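Local coordinates for interferon-activable protein 202 (Mus musculus, PDB 4LNQ) that binds double-stranded DNA without sequence specificity through this first HIN-200 domain and restrains cytosolic-DNA inflammation by preventing activation of the AIM2 inflammasome, at residues Arg47-Asn52 against Ser74-Ile79; Tyr123-Val128 against Lys167-Ser172; Thr66-Phe71 against Thr82-Glu87. All coordinates share one frame; numbering follows the deposited sequence.

Interaction 1: residues Arg47-Asn52 against Ser74-Ile79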
ATOM      1  N   ARG A  47     -16.710 -27.948  12.844  1.00 20.38           N
ATOM      2  CA  ARG A  47     -16.010 -26.831  13.472  1.00 18.85           C
ATOM      3  C   ARG A  47     -17.018 -26.036  14.280  1.00 24.99           C
ATOM      4  O   ARG A  47     -18.181 -25.899  13.870  1.00 23.79           O
ATOM      5  CB  ARG A  47     -15.398 -25.898  12.419  1.00 18.82           C
ATOM      6  CG  ARG A  47     -14.498 -26.594  11.414  1.00 30.37           C
ATOM      7  CD  ARG A  47     -13.143 -26.985  11.976  1.00 32.48           C
ATOM      8  NE  ARG A  47     -12.311 -27.518  10.893  1.00 35.92           N
ATOM      9  CZ  ARG A  47     -11.555 -28.609  10.991  1.00 44.48           C
ATOM     10  NH1 ARG A  47     -11.484 -29.284  12.140  1.00 40.21           N
ATOM     11  NH2 ARG A  47     -10.868 -29.026   9.937  1.00 45.94           N
ATOM     12  N   VAL A  48     -16.598 -25.518  15.433  1.00 21.45           N
ATOM     13  CA  VAL A  48     -17.542 -24.848  16.326  1.00 18.60           C
ATOM     14  C   VAL A  48     -16.921 -23.585  16.868  1.00 23.98           C
ATOM     15  O   VAL A  48     -15.757 -23.598  17.273  1.00 22.34           O
ATOM     16  CB  VAL A  48     -17.906 -25.736  17.529  1.00 22.56           C
ATOM     17  CG1 VAL A  48     -18.970 -25.045  18.403  1.00 21.51           C
ATOM     18  CG2 VAL A  48     -18.374 -27.098  17.054  1.00 20.11           C
ATOM     19  N   LYS A  49     -17.680 -22.490  16.861  1.00 21.55           N
ATOM     20  CA  LYS A  49     -17.216 -21.256  17.471  1.00 20.32           C
ATOM     21  C   LYS A  49     -18.022 -21.061  18.743  1.00 25.08           C
ATOM     22  O   LYS A  49     -19.262 -21.003  18.697  1.00 20.31           O
ATOM     23  CB  LYS A  49     -17.413 -20.061  16.527  1.00 22.07           C
ATOM     24  CG  LYS A  49     -16.520 -20.094  15.258  1.00 19.82           C
ATOM     25  CD  LYS A  49     -16.774 -18.874  14.360  1.00 23.62           C
ATOM     26  CE  LYS A  49     -16.024 -18.988  13.015  1.00 20.13           C
ATOM     27  NZ  LYS A  49     -16.115 -17.704  12.237  1.00 20.00           N
ATOM     28  N   VAL A  50     -17.324 -20.998  19.872  1.00 17.94           N
ATOM     29  CA  VAL A  50     -17.987 -20.926  21.185  1.00 19.13           C
ATOM     30  C   VAL A  50     -17.794 -19.550  21.808  1.00 23.29           C
ATOM     31  O   VAL A  50     -16.662 -19.119  22.004  1.00 24.32           O
ATOM     32  CB  VAL A  50     -17.440 -22.004  22.150  1.00 21.07           C
ATOM     33  CG1 VAL A  50     -18.220 -21.972  23.470  1.00 23.09           C
ATOM     34  CG2 VAL A  50     -17.550 -23.369  21.515  1.00 22.26           C
ATOM     35  N   PHE A  51     -18.896 -18.857  22.096  1.00 24.43           N
ATOM     36  CA  PHE A  51     -18.852 -17.493  22.627  1.00 27.40           C
ATOM     37  C   PHE A  51     -19.280 -17.393  24.092  1.00 27.58           C
ATOM     38  O   PHE A  51     -19.295 -16.302  24.661  1.00 34.28           O
ATOM     39  CB  PHE A  51     -19.722 -16.557  21.778  1.00 26.38           C
ATOM     40  CG  PHE A  51     -19.233 -16.423  20.370  1.00 23.71           C
ATOM     41  CD1 PHE A  51     -18.266 -15.486  20.058  1.00 26.23           C
ATOM     42  CD2 PHE A  51     -19.698 -17.271  19.373  1.00 21.98           C
ATOM     43  CE1 PHE A  51     -17.781 -15.362  18.752  1.00 30.34           C
ATOM     44  CE2 PHE A  51     -19.212 -17.167  18.069  1.00 26.27           C
ATOM     45  CZ  PHE A  51     -18.250 -16.192  17.767  1.00 27.57           C
ATOM     46  N   ASN A  52     -19.641 -18.521  24.687  1.00 29.51           N
ATOM     47  CA  ASN A  52     -20.029 -18.561  26.102  1.00 35.65           C
ATOM     48  C   ASN A  52     -18.901 -19.201  26.925  1.00 36.47           C
ATOM     49  O   ASN A  52     -18.747 -20.428  26.932  1.00 33.31           O
ATOM     50  CB  ASN A  52     -21.348 -19.350  26.254  1.00 30.31           C
ATOM     51  CG  ASN A  52     -21.906 -19.335  27.678  1.00 40.69           C
ATOM     52  OD1 ASN A  52     -22.960 -19.935  27.954  1.00 43.65           O
ATOM     53  ND2 ASN A  52     -21.223 -18.640  28.581  1.00 29.36           N
ATOM     54  N   SER A  74     -23.294 -22.240   7.230  1.00 26.20           N
ATOM     55  CA  SER A  74     -22.585 -23.020   6.215  1.00 31.88           C
ATOM     56  C   SER A  74     -21.765 -24.184   6.794  1.00 31.70           C
ATOM     57  O   SER A  74     -20.627 -24.438   6.371  1.00 27.91           O
ATOM     58  CB  SER A  74     -21.687 -22.108   5.367  1.00 37.13           C
ATOM     59  OG  SER A  74     -22.479 -21.289   4.529  1.00 44.33           O
ATOM     60  N   GLY A  75     -22.326 -24.860   7.788  1.00 24.75           N
ATOM     61  CA  GLY A  75     -21.698 -26.044   8.343  1.00 24.29           C
ATOM     62  C   GLY A  75     -20.830 -25.763   9.555  1.00 26.91           C
ATOM     63  O   GLY A  75     -20.395 -26.691  10.239  1.00 28.01           O
ATOM     64  N   ILE A  76     -20.561 -24.486   9.815  1.00 21.71           N
ATOM     65  CA  ILE A  76     -19.789 -24.088  10.987  1.00 21.97           C
ATOM     66  C   ILE A  76     -20.801 -23.779  12.085  1.00 26.47           C
ATOM     67  O   ILE A  76     -21.724 -22.999  11.862  1.00 25.28           O
ATOM     68  CB  ILE A  76     -18.949 -22.813  10.720  1.00 24.90           C
ATOM     69  CG1 ILE A  76     -18.051 -22.987   9.487  1.00 30.16           C
ATOM     70  CG2 ILE A  76     -18.151 -22.417  11.973  1.00 25.66           C
ATOM     71  CD1 ILE A  76     -17.043 -24.104   9.614  1.00 30.09           C
ATOM     72  N   LEU A  77     -20.663 -24.406  13.254  1.00 24.08           N
ATOM     73  CA  LEU A  77     -21.641 -24.185  14.322  1.00 24.25           C
ATOM     74  C   LEU A  77     -21.247 -23.007  15.198  1.00 27.38           C
ATOM     75  O   LEU A  77     -20.067 -22.724  15.381  1.00 25.12           O
ATOM     76  CB  LEU A  77     -21.819 -25.444  15.169  1.00 20.87           C
ATOM     77  CG  LEU A  77     -22.108 -26.706  14.368  1.00 23.32           C
ATOM     78  CD1 LEU A  77     -22.421 -27.877  15.307  1.00 25.03           C
ATOM     79  CD2 LEU A  77     -23.261 -26.427  13.395  1.00 26.87           C
ATOM     80  N   GLU A  78     -22.243 -22.286  15.702  1.00 22.49           N
ATOM     81  CA  GLU A  78     -21.976 -21.216  16.643  1.00 22.67           C
ATOM     82  C   GLU A  78     -22.754 -21.501  17.913  1.00 25.78           C
ATOM     83  O   GLU A  78     -23.950 -21.787  17.865  1.00 25.16           O
ATOM     84  CB  GLU A  78     -22.393 -19.836  16.081  1.00 21.08           C
ATOM     85  CG  GLU A  78     -22.691 -18.807  17.183  1.00 25.21           C
ATOM     86  CD  GLU A  78     -23.000 -17.424  16.625  1.00 40.24           C
ATOM     87  OE1 GLU A  78     -22.686 -17.189  15.433  1.00 43.51           O
ATOM     88  OE2 GLU A  78     -23.544 -16.578  17.373  1.00 38.21           O
ATOM     89  N   ILE A  79     -22.067 -21.420  19.043  1.00 25.23           N
ATOM     90  CA  ILE A  79     -22.701 -21.615  20.333  1.00 25.55           C
ATOM     91  C   ILE A  79     -22.554 -20.338  21.115  1.00 27.36           C
ATOM     92  O   ILE A  79     -21.453 -19.944  21.502  1.00 26.15           O
ATOM     93  CB  ILE A  79     -22.084 -22.778  21.120  1.00 27.51           C
ATOM     94  CG1 ILE A  79     -22.331 -24.088  20.362  1.00 36.29           C
ATOM     95  CG2 ILE A  79     -22.671 -22.836  22.541  1.00 31.76           C
ATOM     96  CD1 ILE A  79     -21.757 -25.324  21.029  1.00 40.29           C
TER
HETATM   97  O   HOH W   1     -17.845 -27.650  10.232  1.00 25.15           O
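The carbonyl oxygen of Leu77 is gripped by two donors of the neighbouring strand: the peptide N of Lys49, 2.8 Å from Leu77 O, and the CA-H of Val48, whose CA lies 3.4 Å from the same oxygen. Lys49 O repeats the scheme, taking the N-H of Ile79 and the CA-H of Glu78. Leu77 N to Arg47 O and Phe51 N to Ile79 O, the latter 2.8 Å and almost straight at 174°, complete a ladder in which both chains run the same way. Just before its first rung, a water accepts from Arg47 N and donates to Gly75 O.

The side chains divide between two faces. On one, with chi1 at -176°, Val48 sets CG1 anti to its N, and this branch meets Ile79 CD1 at 3.8 Å. On the other, Glu78 CG lies obliquely, 3.9 Å from CE2, against the ring of Phe51, which follows the strand, while the ring edge points CD2 at Ile79 O. Near the start of the strands, Ile76 CD1 packs on Arg47 CB at 3.7 Å.

The polar ends find partners elsewhere in the chain: Arg47 NH1 bonds to Ala104 O and Thr38 OG1, Lys49 NZ to His189 and Ser172. The Glu78 carboxylate holds the backbone N atoms of His3 and Met4, both from the expression tag, and the side-chain amide of Asn80; Phe51 stacks on His3 and meets His189 and Tyr27 edge-to-face. With an alanine in place of Phe51, the aliphatic part of Glu78 would probably lose its cover and the rings of His189 and Tyr27 their common partner.

A parallel pair between strands 45-50 and 76-79, within an otherwise antiparallel barrel, is the third-to-fifth strand closure of an OB fold, here the first of the two in a HIN domain.

Interaction 2: residues Tyr123-Val128 against Lys167-Ser172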
ATOM      1  N   TYR A 123      -9.155 -23.849   7.977  1.00 21.41           N
ATOM      2  CA  TYR A 123      -8.507 -24.249   9.225  1.00 22.49           C
ATOM      3  C   TYR A 123      -7.391 -25.196   8.836  1.00 29.47           C
ATOM      4  O   TYR A 123      -7.542 -25.948   7.868  1.00 32.70           O
ATOM      5  CB  TYR A 123      -9.466 -25.038  10.140  1.00 21.13           C
ATOM      6  CG  TYR A 123     -10.673 -24.288  10.665  1.00 25.58           C
ATOM      7  CD1 TYR A 123     -11.660 -23.809   9.799  1.00 24.42           C
ATOM      8  CD2 TYR A 123     -10.856 -24.112  12.043  1.00 22.42           C
ATOM      9  CE1 TYR A 123     -12.789 -23.139  10.304  1.00 19.13           C
ATOM     10  CE2 TYR A 123     -11.963 -23.466  12.546  1.00 21.10           C
ATOM     11  CZ  TYR A 123     -12.924 -22.982  11.677  1.00 21.32           C
ATOM     12  OH  TYR A 123     -14.000 -22.326  12.189  1.00 23.29           O
ATOM     13  N   GLY A 124      -6.299 -25.210   9.600  1.00 23.20           N
ATOM     14  CA  GLY A 124      -5.251 -26.199   9.353  1.00 27.70           C
ATOM     15  C   GLY A 124      -3.902 -25.862   9.957  1.00 27.96           C
ATOM     16  O   GLY A 124      -3.721 -24.794  10.557  1.00 26.34           O
ATOM     17  N   VAL A 125      -2.963 -26.791   9.811  1.00 24.20           N
ATOM     18  CA  VAL A 125      -1.605 -26.627  10.323  1.00 28.27           C
ATOM     19  C   VAL A 125      -0.616 -26.689   9.158  1.00 34.12           C
ATOM     20  O   VAL A 125      -0.614 -27.651   8.386  1.00 26.51           O
ATOM     21  CB  VAL A 125      -1.258 -27.696  11.367  1.00 31.00           C
ATOM     22  CG1 VAL A 125       0.211 -27.605  11.765  1.00 31.34           C
ATOM     23  CG2 VAL A 125      -2.149 -27.538  12.596  1.00 30.24           C
ATOM     24  N   PHE A 126       0.216 -25.655   9.025  1.00 29.91           N
ATOM     25  CA  PHE A 126       1.086 -25.526   7.849  1.00 31.61           C
ATOM     26  C   PHE A 126       2.534 -25.178   8.203  1.00 31.77           C
ATOM     27  O   PHE A 126       2.786 -24.446   9.161  1.00 35.96           O
ATOM     28  CB  PHE A 126       0.550 -24.437   6.910  1.00 30.48           C
ATOM     29  CG  PHE A 126      -0.912 -24.585   6.555  1.00 29.05           C
ATOM     30  CD1 PHE A 126      -1.900 -24.083   7.390  1.00 23.62           C
ATOM     31  CD2 PHE A 126      -1.288 -25.219   5.382  1.00 30.79           C
ATOM     32  CE1 PHE A 126      -3.245 -24.224   7.071  1.00 26.33           C
ATOM     33  CE2 PHE A 126      -2.627 -25.354   5.043  1.00 27.46           C
ATOM     34  CZ  PHE A 126      -3.611 -24.859   5.895  1.00 24.16           C
ATOM     35  N   ALA A 127       3.479 -25.690   7.416  1.00 28.35           N
ATOM     36  CA  ALA A 127       4.866 -25.235   7.494  1.00 32.65           C
ATOM     37  C   ALA A 127       4.953 -23.753   7.109  1.00 32.70           C
ATOM     38  O   ALA A 127       4.216 -23.279   6.237  1.00 28.76           O
ATOM     39  CB  ALA A 127       5.774 -26.074   6.578  1.00 34.48           C
ATOM     40  N   VAL A 128       5.856 -23.026   7.762  1.00 35.66           N
ATOM     41  CA  VAL A 128       6.068 -21.611   7.468  1.00 33.06           C
ATOM     42  C   VAL A 128       7.393 -21.412   6.726  1.00 36.90           C
ATOM     43  O   VAL A 128       8.445 -21.864   7.183  1.00 35.84           O
ATOM     44  CB  VAL A 128       6.087 -20.760   8.754  1.00 38.01           C
ATOM     45  CG1 VAL A 128       6.420 -19.289   8.438  1.00 35.74           C
ATOM     46  CG2 VAL A 128       4.763 -20.873   9.481  1.00 32.44           C
ATOM     47  N   LYS A 167       5.449 -24.691  13.286  1.00 45.52           N
ATOM     48  CA  LYS A 167       4.394 -24.791  12.285  1.00 33.80           C
ATOM     49  C   LYS A 167       3.310 -23.800  12.689  1.00 33.98           C
ATOM     50  O   LYS A 167       3.258 -23.369  13.836  1.00 39.44           O
ATOM     51  CB  LYS A 167       3.820 -26.206  12.210  1.00 40.06           C
ATOM     52  CG  LYS A 167       4.650 -27.204  11.388  1.00 43.97           C
ATOM     53  CD  LYS A 167       3.805 -28.438  11.107  1.00 60.87           C
ATOM     54  CE  LYS A 167       4.359 -29.285   9.972  1.00 78.66           C
ATOM     55  NZ  LYS A 167       3.322 -30.229   9.448  1.00 83.28           N
ATOM     56  N   LEU A 168       2.445 -23.435  11.753  1.00 27.25           N
ATOM     57  CA  LEU A 168       1.447 -22.401  12.021  1.00 26.77           C
ATOM     58  C   LEU A 168       0.052 -23.034  12.047  1.00 33.73           C
ATOM     59  O   LEU A 168      -0.327 -23.725  11.103  1.00 34.79           O
ATOM     60  CB  LEU A 168       1.532 -21.313  10.946  1.00 32.99           C
ATOM     61  CG  LEU A 168       0.648 -20.079  11.148  1.00 36.61           C
ATOM     62  CD1 LEU A 168       1.087 -19.327  12.400  1.00 36.40           C
ATOM     63  CD2 LEU A 168       0.673 -19.165   9.912  1.00 38.93           C
ATOM     64  N   GLN A 169      -0.681 -22.836  13.143  1.00 31.57           N
ATOM     65  CA  GLN A 169      -2.066 -23.302  13.247  1.00 29.80           C
ATOM     66  C   GLN A 169      -3.032 -22.168  12.934  1.00 30.53           C
ATOM     67  O   GLN A 169      -2.991 -21.094  13.544  1.00 32.82           O
ATOM     68  CB  GLN A 169      -2.388 -23.840  14.643  1.00 35.23           C
ATOM     69  CG  GLN A 169      -1.305 -24.694  15.259  1.00 41.43           C
ATOM     70  CD  GLN A 169      -1.752 -25.358  16.552  1.00 55.75           C
ATOM     71  OE1 GLN A 169      -1.047 -25.316  17.566  1.00 58.29           O
ATOM     72  NE2 GLN A 169      -2.929 -25.990  16.519  1.00 52.10           N
ATOM     73  N   LEU A 170      -3.913 -22.425  11.983  1.00 22.53           N
ATOM     74  CA  LEU A 170      -4.855 -21.418  11.519  1.00 23.84           C
ATOM     75  C   LEU A 170      -6.264 -21.873  11.852  1.00 23.84           C
ATOM     76  O   LEU A 170      -6.628 -23.018  11.585  1.00 22.22           O
ATOM     77  CB  LEU A 170      -4.745 -21.304  10.001  1.00 29.20           C
ATOM     78  CG  LEU A 170      -3.889 -20.222   9.377  1.00 38.58           C
ATOM     79  CD1 LEU A 170      -2.704 -19.950  10.245  1.00 41.79           C
ATOM     80  CD2 LEU A 170      -3.482 -20.625   7.971  1.00 30.83           C
ATOM     81  N   PHE A 171      -7.064 -20.974  12.409  1.00 21.46           N
ATOM     82  CA  PHE A 171      -8.475 -21.259  12.657  1.00 24.49           C
ATOM     83  C   PHE A 171      -9.333 -20.166  12.043  1.00 22.73           C
ATOM     84  O   PHE A 171      -9.107 -18.973  12.285  1.00 24.03           O
ATOM     85  CB  PHE A 171      -8.767 -21.290  14.152  1.00 19.21           C
ATOM     86  CG  PHE A 171      -8.001 -22.339  14.910  1.00 24.02           C
ATOM     87  CD1 PHE A 171      -6.669 -22.134  15.256  1.00 24.40           C
ATOM     88  CD2 PHE A 171      -8.630 -23.508  15.320  1.00 26.55           C
ATOM     89  CE1 PHE A 171      -5.971 -23.090  15.979  1.00 23.67           C
ATOM     90  CE2 PHE A 171      -7.945 -24.479  16.042  1.00 34.36           C
ATOM     91  CZ  PHE A 171      -6.613 -24.275  16.379  1.00 29.45           C
ATOM     92  N   SER A 172     -10.317 -20.575  11.258  1.00 20.35           N
ATOM     93  CA  SER A 172     -11.296 -19.648  10.707  1.00 24.90           C
ATOM     94  C   SER A 172     -10.651 -18.481   9.949  1.00 23.57           C
ATOM     95  O   SER A 172     -10.990 -17.310  10.161  1.00 21.09           O
ATOM     96  CB  SER A 172     -12.214 -19.120  11.820  1.00 25.41           C
ATOM     97  OG  SER A 172     -13.333 -18.443  11.272  1.00 24.26           O
TER
HETATM   98  O   HOH W   2       0.043 -30.519   8.864  1.00 47.61           O
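The ring of Tyr123 lies between two different neighbours. Over the centre of one face sits the backbone N of Ser172, 3.4 Å above the plane, with Phe171 C on the same side but displaced toward the rim; on that same side Ser172 CB lies above the hydroxyl, 3.7 Å from Tyr123 OH. Against the opposite face comes Arg47, its NE 3.6 Å from Tyr123 CG. The Phe171 ring touches Tyr123 obliquely through CD2, and meets the ring of His36, the site of TP53BP1 interaction, with the planes about 15° apart. Phe126 is likewise approached obliquely, by Leu170 CD2 at 3.7 Å from CE1, the two side chains crossing at about a right angle.

These residues belong to the antiparallel pairing of strands 121-133 and 168-176, the first and fourth strands of the second OB barrel of the HIN domain. Gly124 and Leu170 form one hydrogen-bonded pair and Phe126 with Leu168 the next; in the first, Leu170 N lies 2.8 Å from Gly124 O. At Gly124 a side chain would run into Phe126 CZ and, at a phi of 161°, into the carbonyl O of Tyr123.

Val125, between these pairs, uses its two methyls separately: CG1, anti to the backbone N (chi1 173°), crosses Lys167 at CD, 3.7 Å away, whereas CG2 lies alongside Gln169 CG. A water donating to Val125 O is also a weak partner of Lys167 NZ. Val128 CG2 presses on Leu168 CB at 3.6 Å, and Phe140 of strand 138-143 touches both residues.

Interaction 3: residues Thr66-Phe71 against Thr82-Glu87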
ATOM      1  N   THR A  66     -24.590 -32.373  24.902  1.00 29.91           N
ATOM      2  CA  THR A  66     -25.784 -32.206  24.083  1.00 31.90           C
ATOM      3  C   THR A  66     -26.037 -30.728  23.906  1.00 35.66           C
ATOM      4  O   THR A  66     -26.188 -30.001  24.890  1.00 35.65           O
ATOM      5  CB  THR A  66     -26.986 -32.871  24.752  1.00 35.82           C
ATOM      6  OG1 THR A  66     -26.708 -34.264  24.895  1.00 32.78           O
ATOM      7  CG2 THR A  66     -28.268 -32.691  23.926  1.00 36.21           C
ATOM      8  N   ILE A  67     -26.057 -30.284  22.650  1.00 31.50           N
ATOM      9  CA  ILE A  67     -26.218 -28.878  22.353  1.00 29.28           C
ATOM     10  C   ILE A  67     -27.560 -28.596  21.661  1.00 29.26           C
ATOM     11  O   ILE A  67     -28.021 -29.365  20.819  1.00 30.65           O
ATOM     12  CB  ILE A  67     -25.062 -28.363  21.480  1.00 34.60           C
ATOM     13  CG1 ILE A  67     -25.089 -29.024  20.096  1.00 34.20           C
ATOM     14  CG2 ILE A  67     -23.714 -28.640  22.139  1.00 34.01           C
ATOM     15  CD1 ILE A  67     -24.069 -28.437  19.131  1.00 43.27           C
ATOM     16  N   SER A  68     -28.196 -27.496  22.042  1.00 28.03           N
ATOM     17  CA  SER A  68     -29.440 -27.079  21.390  1.00 27.26           C
ATOM     18  C   SER A  68     -29.510 -25.554  21.298  1.00 30.66           C
ATOM     19  O   SER A  68     -28.819 -24.852  22.036  1.00 30.39           O
ATOM     20  CB  SER A  68     -30.656 -27.617  22.151  1.00 32.50           C
ATOM     21  OG  SER A  68     -30.592 -27.237  23.507  1.00 39.39           O
ATOM     22  N   LYS A  69     -30.364 -25.056  20.406  1.00 31.28           N
ATOM     23  CA  LYS A  69     -30.493 -23.622  20.155  1.00 30.39           C
ATOM     24  C   LYS A  69     -29.152 -23.029  19.790  1.00 31.44           C
ATOM     25  O   LYS A  69     -28.818 -21.926  20.216  1.00 31.15           O
ATOM     26  CB  LYS A  69     -31.119 -22.900  21.356  1.00 28.40           C
ATOM     27  CG  LYS A  69     -32.562 -23.341  21.596  1.00 39.33           C
ATOM     28  CD  LYS A  69     -33.230 -22.593  22.743  1.00 52.54           C
ATOM     29  CE  LYS A  69     -34.716 -22.964  22.820  1.00 62.49           C
ATOM     30  NZ  LYS A  69     -35.435 -22.313  23.951  1.00 71.01           N
ATOM     31  N   TYR A  70     -28.373 -23.806  19.037  1.00 26.60           N
ATOM     32  CA  TYR A  70     -27.113 -23.341  18.449  1.00 29.39           C
ATOM     33  C   TYR A  70     -27.402 -22.836  17.037  1.00 26.40           C
ATOM     34  O   TYR A  70     -28.516 -22.999  16.523  1.00 28.94           O
ATOM     35  CB  TYR A  70     -26.081 -24.484  18.386  1.00 26.84           C
ATOM     36  CG  TYR A  70     -26.527 -25.662  17.534  1.00 25.55           C
ATOM     37  CD1 TYR A  70     -27.348 -26.651  18.057  1.00 22.84           C
ATOM     38  CD2 TYR A  70     -26.109 -25.785  16.204  1.00 26.25           C
ATOM     39  CE1 TYR A  70     -27.759 -27.736  17.279  1.00 26.72           C
ATOM     40  CE2 TYR A  70     -26.516 -26.845  15.422  1.00 27.34           C
ATOM     41  CZ  TYR A  70     -27.331 -27.825  15.965  1.00 26.23           C
ATOM     42  OH  TYR A  70     -27.737 -28.877  15.185  1.00 28.04           O
ATOM     43  N   PHE A  71     -26.407 -22.226  16.409  1.00 21.94           N
ATOM     44  CA  PHE A  71     -26.576 -21.660  15.067  1.00 22.95           C
ATOM     45  C   PHE A  71     -25.684 -22.390  14.071  1.00 29.79           C
ATOM     46  O   PHE A  71     -24.611 -22.866  14.427  1.00 24.35           O
ATOM     47  CB  PHE A  71     -26.262 -20.154  15.065  1.00 26.61           C
ATOM     48  CG  PHE A  71     -27.330 -19.306  15.720  1.00 29.21           C
ATOM     49  CD1 PHE A  71     -27.276 -19.031  17.079  1.00 29.94           C
ATOM     50  CD2 PHE A  71     -28.388 -18.797  14.977  1.00 33.60           C
ATOM     51  CE1 PHE A  71     -28.258 -18.259  17.694  1.00 37.54           C
ATOM     52  CE2 PHE A  71     -29.385 -18.016  15.580  1.00 38.04           C
ATOM     53  CZ  PHE A  71     -29.318 -17.746  16.943  1.00 38.58           C
ATOM     54  N   THR A  82     -27.469 -17.932  24.052  1.00 34.14           N
ATOM     55  CA  THR A  82     -28.810 -18.500  24.017  1.00 41.04           C
ATOM     56  C   THR A  82     -28.830 -20.028  23.908  1.00 36.52           C
ATOM     57  O   THR A  82     -29.859 -20.659  24.163  1.00 37.23           O
ATOM     58  CB  THR A  82     -29.655 -17.880  22.884  1.00 47.77           C
ATOM     59  OG1 THR A  82     -29.144 -18.297  21.611  1.00 45.50           O
ATOM     60  CG2 THR A  82     -29.625 -16.361  22.977  1.00 54.56           C
ATOM     61  N   ALA A  83     -27.708 -20.633  23.536  1.00 28.67           N
ATOM     62  CA  ALA A  83     -27.665 -22.096  23.460  1.00 29.90           C
ATOM     63  C   ALA A  83     -27.822 -22.783  24.819  1.00 35.48           C
ATOM     64  O   ALA A  83     -27.539 -22.193  25.865  1.00 33.61           O
ATOM     65  CB  ALA A  83     -26.381 -22.564  22.789  1.00 33.58           C
ATOM     66  N   THR A  84     -28.294 -24.030  24.782  1.00 32.35           N
ATOM     67  CA  THR A  84     -28.288 -24.920  25.942  1.00 35.14           C
ATOM     68  C   THR A  84     -27.286 -26.043  25.677  1.00 36.29           C
ATOM     69  O   THR A  84     -27.311 -26.685  24.617  1.00 31.04           O
ATOM     70  CB  THR A  84     -29.683 -25.532  26.215  1.00 36.56           C
ATOM     71  OG1 THR A  84     -30.578 -24.496  26.623  1.00 37.78           O
ATOM     72  CG2 THR A  84     -29.608 -26.593  27.318  1.00 41.34           C
ATOM     73  N   VAL A  85     -26.377 -26.250  26.625  1.00 28.78           N
ATOM     74  CA  VAL A  85     -25.355 -27.279  26.492  1.00 27.88           C
ATOM     75  C   VAL A  85     -25.305 -28.071  27.787  1.00 37.51           C
ATOM     76  O   VAL A  85     -25.093 -27.501  28.860  1.00 38.34           O
ATOM     77  CB  VAL A  85     -23.979 -26.662  26.219  1.00 35.06           C
ATOM     78  CG1 VAL A  85     -22.929 -27.745  26.045  1.00 28.80           C
ATOM     79  CG2 VAL A  85     -24.031 -25.747  24.979  1.00 33.52           C
ATOM     80  N   SER A  86     -25.515 -29.383  27.701  1.00 36.59           N
ATOM     81  CA  SER A  86     -25.466 -30.227  28.896  1.00 38.57           C
ATOM     82  C   SER A  86     -24.634 -31.465  28.620  1.00 35.80           C
ATOM     83  O   SER A  86     -24.444 -31.837  27.459  1.00 32.95           O
ATOM     84  CB  SER A  86     -26.875 -30.640  29.322  1.00 45.28           C
ATOM     85  OG  SER A  86     -27.511 -31.363  28.284  1.00 47.15           O
ATOM     86  N   GLU A  87     -24.136 -32.097  29.683  1.00 37.74           N
ATOM     87  CA  GLU A  87     -23.405 -33.346  29.542  1.00 44.69           C
ATOM     88  C   GLU A  87     -24.372 -34.406  29.053  1.00 47.23           C
ATOM     89  O   GLU A  87     -25.517 -34.459  29.513  1.00 40.95           O
ATOM     90  CB  GLU A  87     -22.805 -33.771  30.878  1.00 52.87           C
ATOM     91  CG  GLU A  87     -21.767 -32.810  31.421  1.00 61.20           C
ATOM     92  CD  GLU A  87     -21.333 -33.169  32.830  1.00 80.24           C
ATOM     93  OE1 GLU A  87     -21.784 -34.213  33.347  1.00 82.52           O
ATOM     94  OE2 GLU A  87     -20.543 -32.402  33.422  1.00 88.39           O
TER
HETATM   95  O   HOH W   3     -28.981 -29.176  24.644  1.00 34.84           O
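Thr66 and Ser68 each exchange a pair of backbone hydrogen bonds with the facing antiparallel strand, Thr66 with Ser86 and Ser68 with Thr84. The shortest joins Thr66 N to Ser86 O at 2.6 Å, close to straight at 169°. Ser68 N approaches Thr84 O in the carbonyl plane, whereas the return bond brings Thr84 N to Ser68 O from 31° off it. Weaker CA-H contacts fill the positions between: Ile67 CA to Thr84 O at 3.3 Å, and Val85 CA to Thr66 O.

Water and hydroxyl groups make up a second set. Thr84 O, already taking the Ser68 N-H, also accepts from a water at 3.0 Å, and that water hydrogen-bonds to Ser68 OG. The serine hydroxyl lies 3.3 Å from Thr84 CB, placed there by a chi1 of 54° that tucks OG between its backbone N and carbonyl carbon. Thr66 OG1 turns instead to Thr15, and Thr82 OG1 to Asn80.

The apolar side-chain pair is on the other face, where Ile67 CG2 and Val85 CG2 lie side by side at 4.1 Å; Ile79 touches both residues from strand 76-79. Ile67 CD1 also lies over the rim of one face of the Tyr70 ring. Beyond the paired residues, Lys69 takes left-handed backbone angles and interrupts strand 64-73; the Ala83 methyl packs against this break, 3.4 Å from Ser68 O. The edge of the Phe71 ring is met by Thr82 OG1 at CE1.

The chemistry is thus that of an amphipathic ribbon: a hydroxyl face of Thr66, Ser68, Thr84 and Ser86 lies at least partly in solvent, while Ile67 and Val85 point into the hydrophobic interior of the first OB barrel.

Followed from the N terminus, 47-52 is met first, then 66-71, then 74-79, which returns to 47-52 and closes interaction 1 over 21 intervening residues. Before that loop is complete, 66-71 has already been laid down; its partner 82-87 follows, so interaction 3 crosses interaction 1 and encloses just ten residues. The two share a sheet, joined by the neighbouring strands 64-73 and 76-79. Helices 98-105 and 110-113 then lead to the second barrel, where interaction 2 spans 38 residues in series. Interactions 1 and 2 still touch where strand 45-50 of the first barrel packs on strand 121-133 of the second, whereas interaction 3 stays remote from interaction 2.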